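Long-range contact in phosphotransferase system, mannose/fructose/N-acetylgalactosamine-specific component IIB (Thermoanaerobacter tengcongensis, PDB 3LFJ), which probably phosphorylates its sugar substrate during uptake, as the IIB component of a mannose/fructose/N-acetylgalactosamine-type phosphotransferase system: residues W22-A27 and E98-L103. Residues are numbered along the deposited sequence; the frame is centred on the assembly and turned at random.
Sequences WKIVFA and EKVFLL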
loop_
_atom_site.group_PDB
_atom_site.type_symbol
_atom_site.label_atom_id
_atom_site.label_comp_id
_atom_site.label_asym_id
_atom_site.label_seq_id
_atom_site.Cartn_x
_atom_site.Cartn_y
_atom_site.Cartn_z
ATOM N N TRP A 22 -8.126 4.179 13.392
ATOM C CA TRP A 22 -6.874 4.447 12.686
ATOM C C TRP A 22 -6.890 5.804 12.020
ATOM O O TRP A 22 -7.883 6.177 11.407
ATOM C CB TRP A 22 -6.653 3.442 11.557
ATOM C CG TRP A 22 -6.526 2.021 11.940
ATOM C CD1 TRP A 22 -6.228 1.522 13.167
ATOM C CD2 TRP A 22 -6.640 0.895 11.058
ATOM N NE1 TRP A 22 -6.177 0.150 13.118
ATOM C CE2 TRP A 22 -6.424 -0.258 11.833
ATOM C CE3 TRP A 22 -6.925 0.752 9.694
ATOM C CZ2 TRP A 22 -6.480 -1.545 11.290
ATOM C CZ3 TRP A 22 -6.972 -0.524 9.157
ATOM C CH2 TRP A 22 -6.752 -1.648 9.953
ATOM N N LYS A 23 -5.767 6.513 12.112
ATOM C CA LYS A 23 -5.484 7.633 11.224
ATOM C C LYS A 23 -4.483 7.158 10.170
ATOM O O LYS A 23 -3.356 6.766 10.502
ATOM C CB LYS A 23 -4.854 8.775 12.008
ATOM C CG LYS A 23 -4.597 10.020 11.174
ATOM C CD LYS A 23 -3.833 11.051 11.990
ATOM C CE LYS A 23 -3.580 12.319 11.190
ATOM N NZ LYS A 23 -4.853 13.037 10.905
ATOM N N ILE A 24 -4.893 7.210 8.914
ATOM C CA ILE A 24 -4.068 6.651 7.846
ATOM C C ILE A 24 -3.054 7.697 7.407
ATOM O O ILE A 24 -3.425 8.713 6.808
ATOM C CB ILE A 24 -4.943 6.245 6.678
ATOM C CG1 ILE A 24 -5.966 5.224 7.168
ATOM C CG2 ILE A 24 -4.078 5.662 5.540
ATOM C CD1 ILE A 24 -7.208 5.196 6.347
ATOM N N VAL A 25 -1.779 7.459 7.712
ATOM C CA VAL A 25 -0.754 8.456 7.384
ATOM C C VAL A 25 -0.122 8.236 6.014
ATOM O O VAL A 25 0.465 9.156 5.449
ATOM C CB VAL A 25 0.349 8.544 8.458
ATOM C CG1 VAL A 25 -0.260 8.898 9.805
ATOM C CG2 VAL A 25 1.154 7.237 8.550
ATOM N N PHE A 26 -0.247 7.019 5.484
ATOM C CA PHE A 26 0.325 6.684 4.186
ATOM C C PHE A 26 -0.250 5.347 3.765
ATOM O O PHE A 26 -0.741 4.596 4.613
ATOM C CB PHE A 26 1.850 6.564 4.286
ATOM C CG PHE A 26 2.568 6.832 2.992
ATOM C CD1 PHE A 26 2.625 8.121 2.467
ATOM C CD2 PHE A 26 3.199 5.805 2.311
ATOM C CE1 PHE A 26 3.301 8.382 1.294
ATOM C CE2 PHE A 26 3.885 6.066 1.128
ATOM C CZ PHE A 26 3.925 7.354 0.622
ATOM N N ALA A 27 -0.196 5.059 2.470
ATOM C CA ALA A 27 -0.568 3.734 1.963
ATOM C C ALA A 27 0.366 3.378 0.828
ATOM O O ALA A 27 0.678 4.214 -0.022
ATOM C CB ALA A 27 -2.020 3.696 1.515
ATOM N N GLU A 98 -4.853 5.620 16.370
ATOM C CA GLU A 98 -3.526 5.070 16.138
ATOM C C GLU A 98 -3.082 5.471 14.734
ATOM O O GLU A 98 -3.827 5.259 13.772
ATOM C CB GLU A 98 -3.544 3.544 16.272
ATOM C CG GLU A 98 -2.198 2.899 15.980
ATOM C CD GLU A 98 -2.235 1.378 16.006
ATOM O OE1 GLU A 98 -3.332 0.787 16.080
ATOM O OE2 GLU A 98 -1.148 0.777 15.944
ATOM N N LYS A 99 -1.895 6.074 14.611
ATOM C CA LYS A 99 -1.350 6.391 13.289
ATOM C C LYS A 99 -0.882 5.114 12.603
ATOM O O LYS A 99 -0.114 4.340 13.176
ATOM C CB LYS A 99 -0.211 7.414 13.383
ATOM C CG LYS A 99 -0.709 8.836 13.711
ATOM C CD LYS A 99 0.451 9.807 13.862
ATOM C CE LYS A 99 0.009 11.071 14.590
ATOM N NZ LYS A 99 -1.086 11.759 13.864
ATOM N N VAL A 100 -1.379 4.886 11.391
ATOM C CA VAL A 100 -1.024 3.667 10.646
ATOM C C VAL A 100 -0.535 3.929 9.221
ATOM O O VAL A 100 -1.064 4.781 8.494
ATOM C CB VAL A 100 -2.194 2.633 10.597
ATOM C CG1 VAL A 100 -2.645 2.262 12.007
ATOM C CG2 VAL A 100 -3.350 3.160 9.775
ATOM N N PHE A 101 0.494 3.175 8.847
ATOM C CA PHE A 101 1.047 3.180 7.492
ATOM C C PHE A 101 0.503 1.887 6.881
ATOM O O PHE A 101 0.870 0.794 7.327
ATOM C CB PHE A 101 2.577 3.167 7.600
ATOM C CG PHE A 101 3.317 3.220 6.285
ATOM C CD1 PHE A 101 4.160 4.300 5.983
ATOM C CD2 PHE A 101 3.240 2.162 5.382
ATOM C CE1 PHE A 101 4.881 4.340 4.796
ATOM C CE2 PHE A 101 3.949 2.212 4.183
ATOM C CZ PHE A 101 4.780 3.295 3.896
ATOM N N LEU A 102 -0.412 2.009 5.923
ATOM C CA LEU A 102 -1.013 0.815 5.304
ATOM C C LEU A 102 -0.097 0.241 4.238
ATOM O O LEU A 102 0.431 0.971 3.398
ATOM C CB LEU A 102 -2.350 1.151 4.665
ATOM C CG LEU A 102 -3.442 1.681 5.593
ATOM C CD1 LEU A 102 -4.706 1.942 4.807
ATOM C CD2 LEU A 102 -3.702 0.680 6.708
ATOM N N LEU A 103 0.078 -1.071 4.283
ATOM C CA LEU A 103 0.880 -1.772 3.301
ATOM C C LEU A 103 0.035 -2.879 2.671
ATOM O O LEU A 103 -0.499 -3.735 3.376
ATOM C CB LEU A 103 2.122 -2.330 4.000
ATOM C CG LEU A 103 3.168 -3.008 3.127
ATOM C CD1 LEU A 103 3.602 -2.067 2.016
ATOM C CD2 LEU A 103 4.363 -3.399 4.001
HETATM O O HOH W 1 -5.773 -1.382 15.492
#
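Trp22 has CG beside its own backbone N, chi1 -62°, and this lays the indole against Val100. CG1 of Val100 also stands beside its own backbone N and sits over one face of the indole. It lies 4.0 Å from the centroid of the five-membered ring of Trp22, a CH-pi contact. The indole edge points to a water. Trp22 NE1 donates to it at 2.9 Å, and the water makes a weak bond to Glu98 OE1. The other carboxylate oxygen of Glu98 is held by Ser50.

The backbones pair as parallel strands. Lys23 N bonds Glu98 O, and Val100 N bonds Lys23 O at 2.9 Å. Val100 O takes Val25 N. The register then slips by one residue: Val25 has a psi of -20°, and Phe26 O, not Val25 O, accepts Leu102 N at 2.9 Å. Val25 bulges here, with CG2 3.3 Å from Val100 O.

On the face with Trp22, CG2 of Ile24 meets CD1 of Leu102 at 3.8 Å. On the other face Phe26 and Phe101 run side by side. CB of Phe26 lies over the Phe101 ring, and the two ring planes are 37° apart. Phe46 and Trp42 extend this aromatic cluster. Near the strand starts, Lys23 and Lys99 run alongside each other, with 5.0 Å between Lys23 NZ and Lys99 NZ.

Strand 98-104 lies between 50-54 and 22-30, and 22-30 is followed by 122-127. The two are central neighbours in the mainly parallel alpha/beta sheet of a sorbose-type IIB domain, and a beta bulge at Val25 breaks their regular pairing.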